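Local coordinates for protein toll-like receptor 13 (Mus musculus, PDB 4Z0C) that recognises bacterial 23S ribosomal RNA through its leucine-rich-repeat ectodomain and signals through MYD88 and TRAF6 to activate NF-kappa-B, at residues L429-N434 against L453-N458; L471-S476 against L495-I500. One frame throughout, in Å; residues are numbered along the deposited sequence.

Contact 1 of 2, residues L429-N434 against L453-N458; sequences LDLGDN and LILSHN. With nucleotides of chain C.
Asn458 reaches across to the preceding repeat and gives ND2 to Leu431 O at 3.2 Å. The same nitrogen donates to Leu455 O of its own turn at 2.7 Å. Both acceptor oxygens lie close to the plane of the Asn458 amide, which fixes its rotation, and OD1 accepts from Ile436 N. Leu431 O is gripped twice, because Asn434 ND2 binds it from the opposite face of the carbonyl. Asn458 has CG beside its backbone N (chi1 -76°), as does Asn434, and this brings each ND2 back to the carbonyl three residues earlier, Leu455 O and Leu431 O respectively. The backbones pair in parallel: Ile454 N donates to Leu429 O at 3.0 Å, and Leu431 N to Ile454 O. Asp433 N then binds Ser456 O at 2.8 Å, beyond the strands. On one face Asp430 OD1 lies against Ile454 CG2 (3.4 Å) and accepts from Gly432 N, forming an Asx turn. On the other, Leu429 and Leu453 lie side by side, CD2 to CD1. Leu431 and Leu455 do likewise.

The loop of 453-458 contacts the RNA base. Ser456 OG donates to O6 of G3 of chain C at 2.7 Å. His457 NE2 donates to N7 of G3 at 2.9 Å, with N7 in the plane of the imidazole. Tyr481 stacks on the His457 ring, and Ile454 and Ser456 each also pack on an adenine base of the RNA. Asp433 O accepts from Arg437 of the second subunit. The pair belongs to LRR 17 and LRR 18, with strand 404-406 on one side and strand 476-478 on the other.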
# COMPACT_ATOMS: atom_id res chain seq x y z
N LEU A 429 -11.43 -20.73 -6.32
CA LEU A 429 -11.36 -20.52 -4.88
C LEU A 429 -10.97 -19.08 -4.54
O LEU A 429 -9.86 -18.63 -4.86
CB LEU A 429 -10.41 -21.52 -4.25
CG LEU A 429 -10.11 -21.31 -2.76
CD1 LEU A 429 -11.39 -21.35 -1.90
CD2 LEU A 429 -9.12 -22.35 -2.32
N ASP A 430 -11.88 -18.36 -3.89
CA ASP A 430 -11.62 -16.96 -3.60
C ASP A 430 -11.30 -16.76 -2.12
O ASP A 430 -12.20 -16.81 -1.26
CB ASP A 430 -12.81 -16.09 -4.01
CG ASP A 430 -12.48 -14.60 -4.01
OD1 ASP A 430 -11.36 -14.21 -3.59
OD2 ASP A 430 -13.35 -13.80 -4.42
N LEU A 431 -10.02 -16.51 -1.83
CA LEU A 431 -9.56 -16.29 -0.46
C LEU A 431 -9.11 -14.86 -0.27
O LEU A 431 -8.37 -14.55 0.66
CB LEU A 431 -8.43 -17.24 -0.08
CG LEU A 431 -8.97 -18.62 0.27
CD1 LEU A 431 -7.91 -19.70 0.11
CD2 LEU A 431 -9.49 -18.56 1.69
N GLY A 432 -9.55 -14.01 -1.19
CA GLY A 432 -9.17 -12.62 -1.18
C GLY A 432 -9.58 -11.88 0.07
O GLY A 432 -10.56 -12.23 0.71
N ASP A 433 -8.79 -10.89 0.45
CA ASP A 433 -9.14 -9.93 1.49
C ASP A 433 -9.35 -10.61 2.85
O ASP A 433 -10.10 -10.12 3.69
CB ASP A 433 -10.36 -9.12 1.08
CG ASP A 433 -10.56 -7.90 1.97
OD1 ASP A 433 -9.57 -7.42 2.54
OD2 ASP A 433 -11.72 -7.46 2.11
N ASN A 434 -8.68 -11.74 3.06
CA ASN A 434 -8.64 -12.32 4.39
C ASN A 434 -7.47 -11.76 5.21
O ASN A 434 -7.06 -10.63 4.98
CB ASN A 434 -8.67 -13.85 4.31
CG ASN A 434 -10.08 -14.39 4.00
OD1 ASN A 434 -10.96 -14.36 4.85
ND2 ASN A 434 -10.28 -14.89 2.80
N LEU A 453 -7.32 -19.21 -8.62
CA LEU A 453 -7.08 -19.02 -7.19
C LEU A 453 -6.81 -17.56 -6.88
O LEU A 453 -5.87 -16.96 -7.43
CB LEU A 453 -5.90 -19.89 -6.71
CG LEU A 453 -5.37 -19.65 -5.28
CD1 LEU A 453 -6.48 -19.79 -4.24
CD2 LEU A 453 -4.22 -20.61 -4.92
N ILE A 454 -7.60 -16.99 -5.99
CA ILE A 454 -7.41 -15.61 -5.55
C ILE A 454 -6.89 -15.50 -4.10
O ILE A 454 -7.55 -15.93 -3.17
CB ILE A 454 -8.71 -14.84 -5.67
CG1 ILE A 454 -9.20 -14.89 -7.13
CG2 ILE A 454 -8.51 -13.42 -5.17
CD1 ILE A 454 -10.60 -14.32 -7.33
N LEU A 455 -5.69 -14.94 -3.92
CA LEU A 455 -5.12 -14.76 -2.58
C LEU A 455 -4.81 -13.30 -2.34
O LEU A 455 -4.00 -12.97 -1.48
CB LEU A 455 -3.84 -15.57 -2.41
CG LEU A 455 -4.10 -17.06 -2.26
CD1 LEU A 455 -2.82 -17.81 -2.57
CD2 LEU A 455 -4.61 -17.35 -0.87
N SER A 456 -5.44 -12.44 -3.11
CA SER A 456 -5.12 -11.03 -3.05
C SER A 456 -5.59 -10.35 -1.77
O SER A 456 -6.53 -10.81 -1.13
CB SER A 456 -5.65 -10.31 -4.29
OG SER A 456 -7.06 -10.40 -4.32
N HIS A 457 -4.92 -9.26 -1.41
CA HIS A 457 -5.30 -8.44 -0.27
C HIS A 457 -5.27 -9.22 1.05
O HIS A 457 -6.10 -9.00 1.94
CB HIS A 457 -6.69 -7.85 -0.48
CG HIS A 457 -6.78 -6.84 -1.57
ND1 HIS A 457 -6.38 -5.53 -1.40
CD2 HIS A 457 -7.25 -6.93 -2.83
CE1 HIS A 457 -6.61 -4.86 -2.51
NE2 HIS A 457 -7.14 -5.68 -3.39
N ASN A 458 -4.34 -10.14 1.14
CA ASN A 458 -4.03 -10.76 2.42
C ASN A 458 -2.82 -10.06 3.01
O ASN A 458 -2.54 -8.91 2.66
CB ASN A 458 -3.78 -12.24 2.23
CG ASN A 458 -5.07 -12.99 2.03
OD1 ASN A 458 -5.81 -13.21 2.98
ND2 ASN A 458 -5.38 -13.33 0.77
P G C 3 -7.15 0.95 -6.98
OP1 G C 3 -6.57 1.00 -5.63
OP2 G C 3 -6.84 2.07 -7.91
O5' G C 3 -6.70 -0.43 -7.63
C5' G C 3 -5.55 -0.44 -8.48
C4' G C 3 -5.63 -1.43 -9.61
O4' G C 3 -5.52 -2.78 -9.09
C3' G C 3 -6.92 -1.40 -10.44
O3' G C 3 -6.62 -1.83 -11.77
C2' G C 3 -7.75 -2.50 -9.79
O2' G C 3 -8.71 -3.06 -10.65
C1' G C 3 -6.66 -3.52 -9.44
N9 G C 3 -6.95 -4.40 -8.31
C8 G C 3 -7.25 -4.03 -7.02
N7 G C 3 -7.42 -5.05 -6.24
C5 G C 3 -7.20 -6.16 -7.04
C6 G C 3 -7.25 -7.55 -6.75
O6 G C 3 -7.51 -8.12 -5.69
N1 G C 3 -6.96 -8.32 -7.85
C2 G C 3 -6.67 -7.83 -9.10
N2 G C 3 -6.43 -8.75 -10.04
N3 G C 3 -6.64 -6.54 -9.40
C4 G C 3 -6.91 -5.77 -8.33

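Contact 2 of 2, residues L471-S476 against L495-I500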
# COMPACT_ATOMS: atom_id res chain seq x y z
N LEU A 471 -1.64 -28.21 -7.89
CA LEU A 471 -2.46 -27.30 -8.68
C LEU A 471 -2.06 -27.39 -10.16
O LEU A 471 -1.78 -26.39 -10.80
CB LEU A 471 -2.33 -25.87 -8.17
CG LEU A 471 -2.93 -25.68 -6.78
CD1 LEU A 471 -2.77 -24.25 -6.27
CD2 LEU A 471 -4.41 -26.09 -6.76
N THR A 472 -2.07 -28.61 -10.67
CA THR A 472 -1.63 -28.92 -12.02
C THR A 472 -2.42 -28.20 -13.11
O THR A 472 -1.87 -27.81 -14.14
CB THR A 472 -1.70 -30.45 -12.26
OG1 THR A 472 -0.84 -31.11 -11.32
CG2 THR A 472 -1.31 -30.80 -13.70
N ASN A 473 -3.71 -28.00 -12.85
CA ASN A 473 -4.60 -27.33 -13.80
C ASN A 473 -4.84 -25.85 -13.53
O ASN A 473 -5.77 -25.27 -14.11
CB ASN A 473 -5.94 -28.06 -13.90
CG ASN A 473 -5.81 -29.41 -14.57
OD1 ASN A 473 -5.42 -29.50 -15.74
ND2 ASN A 473 -6.14 -30.47 -13.84
N LEU A 474 -4.08 -25.26 -12.63
CA LEU A 474 -4.32 -23.85 -12.32
C LEU A 474 -3.99 -23.00 -13.53
O LEU A 474 -2.92 -23.14 -14.14
CB LEU A 474 -3.54 -23.39 -11.09
CG LEU A 474 -4.16 -22.12 -10.49
CD1 LEU A 474 -5.51 -22.45 -9.83
CD2 LEU A 474 -3.22 -21.47 -9.50
N ARG A 475 -4.92 -22.11 -13.87
CA ARG A 475 -4.77 -21.27 -15.04
C ARG A 475 -4.50 -19.84 -14.61
O ARG A 475 -3.79 -19.08 -15.29
CB ARG A 475 -6.03 -21.35 -15.91
CG ARG A 475 -6.29 -22.75 -16.45
CD ARG A 475 -5.14 -23.17 -17.38
NE ARG A 475 -5.36 -24.48 -18.00
CZ ARG A 475 -4.53 -25.03 -18.89
NH1 ARG A 475 -3.43 -24.39 -19.26
NH2 ARG A 475 -4.81 -26.23 -19.40
N SER A 476 -5.07 -19.46 -13.47
CA SER A 476 -4.94 -18.09 -13.02
C SER A 476 -4.57 -18.01 -11.52
O SER A 476 -5.13 -18.70 -10.67
CB SER A 476 -6.25 -17.35 -13.31
OG SER A 476 -6.14 -15.99 -12.95
N LEU A 495 3.08 -25.59 -11.23
CA LEU A 495 2.25 -24.69 -12.03
C LEU A 495 2.60 -24.62 -13.51
O LEU A 495 2.62 -23.54 -14.09
CB LEU A 495 2.31 -23.29 -11.40
CG LEU A 495 1.84 -23.25 -9.95
CD1 LEU A 495 1.91 -21.84 -9.37
CD2 LEU A 495 0.44 -23.79 -9.84
N GLU A 496 2.80 -25.76 -14.16
CA GLU A 496 3.32 -25.74 -15.53
C GLU A 496 2.29 -25.32 -16.57
O GLU A 496 2.63 -25.02 -17.72
CB GLU A 496 3.90 -27.10 -15.91
CG GLU A 496 5.14 -27.50 -15.15
CD GLU A 496 5.70 -28.81 -15.65
OE1 GLU A 496 5.10 -29.40 -16.58
OE2 GLU A 496 6.74 -29.26 -15.13
N LYS A 497 1.02 -25.27 -16.14
CA LYS A 497 -0.08 -24.93 -17.01
C LYS A 497 -0.63 -23.54 -16.71
O LYS A 497 -1.61 -23.11 -17.32
CB LYS A 497 -1.19 -25.97 -16.88
CG LYS A 497 -0.93 -27.27 -17.62
CD LYS A 497 -2.10 -28.24 -17.43
CE LYS A 497 -1.91 -29.54 -18.22
NZ LYS A 497 -0.90 -30.45 -17.58
N LEU A 498 -0.02 -22.85 -15.75
CA LEU A 498 -0.45 -21.50 -15.37
C LEU A 498 -0.38 -20.50 -16.54
O LEU A 498 0.64 -20.43 -17.24
CB LEU A 498 0.37 -20.97 -14.20
CG LEU A 498 -0.24 -19.75 -13.52
CD1 LEU A 498 -1.51 -20.13 -12.75
CD2 LEU A 498 0.74 -19.05 -12.61
N LEU A 499 -1.46 -19.74 -16.74
CA LEU A 499 -1.53 -18.77 -17.85
C LEU A 499 -1.33 -17.34 -17.39
O LEU A 499 -0.76 -16.52 -18.10
CB LEU A 499 -2.88 -18.86 -18.56
CG LEU A 499 -3.11 -20.17 -19.32
CD1 LEU A 499 -4.46 -20.15 -20.05
CD2 LEU A 499 -1.97 -20.44 -20.27
N ILE A 500 -1.85 -17.04 -16.20
CA ILE A 500 -1.89 -15.68 -15.69
C ILE A 500 -1.35 -15.68 -14.27
O ILE A 500 -1.81 -16.45 -13.43
CB ILE A 500 -3.33 -15.15 -15.64
CG1 ILE A 500 -3.95 -15.14 -17.03
CG2 ILE A 500 -3.35 -13.76 -15.04
CD1 ILE A 500 -5.47 -14.83 -17.01
O HOH W 1 -1.07 -24.98 -13.66
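Arg475 O receives two backbone donors from the next repeat, Leu499 N at 2.8 Å and Ile500 N at 3.0 Å. The one oxygen is thus shared by two successive N-H groups. Together they satisfy it where the parallel pairing of Ser476 with Ile500 begins.

The Arg475 side chain bends at chi2 (-63°) and lies across Lys497. Its NH1 makes a weak bond to Lys497 O at 3.0 Å. Lys497 CB sits over one face of the guanidinium, offset toward its rim. The two like charges stay apart, with Arg475 NH2 and Lys497 NZ 6.0 Å from each other. The aliphatic part of Lys497 also runs over Thr472 O, which CD approaches to 3.3 Å.

Water 1 bridges the two turns. It lies within donating distance of Thr472 O and of Leu474 O (2.7 Å), and it takes a weak bond from Lys497 N. More acceptors surround it than it has protons. Each segment also closes a type I turn, Leu474 N binding Leu471 O and Leu498 N binding Leu495 O. Asn473 runs alongside Lys497, and its ND2 bonds to Lys448 O.

Beneath the turns the leucines pack side by side. Leu495 CD2 packs on Leu471 CB at 3.8 Å, and Leu498 CD1 lies beside Leu474 CD2. Leu471 and Leu474 also touch Leu450, while Leu495 and Leu498 touch Leu477. Equivalent leucines of successive repeats stacked in register, below turns that lead into parallel strands, are characteristic of the leucine-rich-repeat solenoid.

How the contacts relate
Both contacts join successive leucine-rich repeats of one solenoid, and their centres lie about 16 Å apart. Contact 1 pairs two strands and the loops that follow them. Contact 2 pairs the loops that lead into the next two strands. They meet directly: Leu453 N lies 3.0 Å from Ser476 O, a probable hydrogen bond that continues the strand pairing from 452-454 to 476-478. Leu453 CD2 also packs on Leu471 CD1 at 4.2 Å, so the leucine core passes from one contact to the other. They differ in role. Contact 1 binds guanine G3 of chain C directly, whereas the nearest atom of contact 2 is about 8 Å from the RNA.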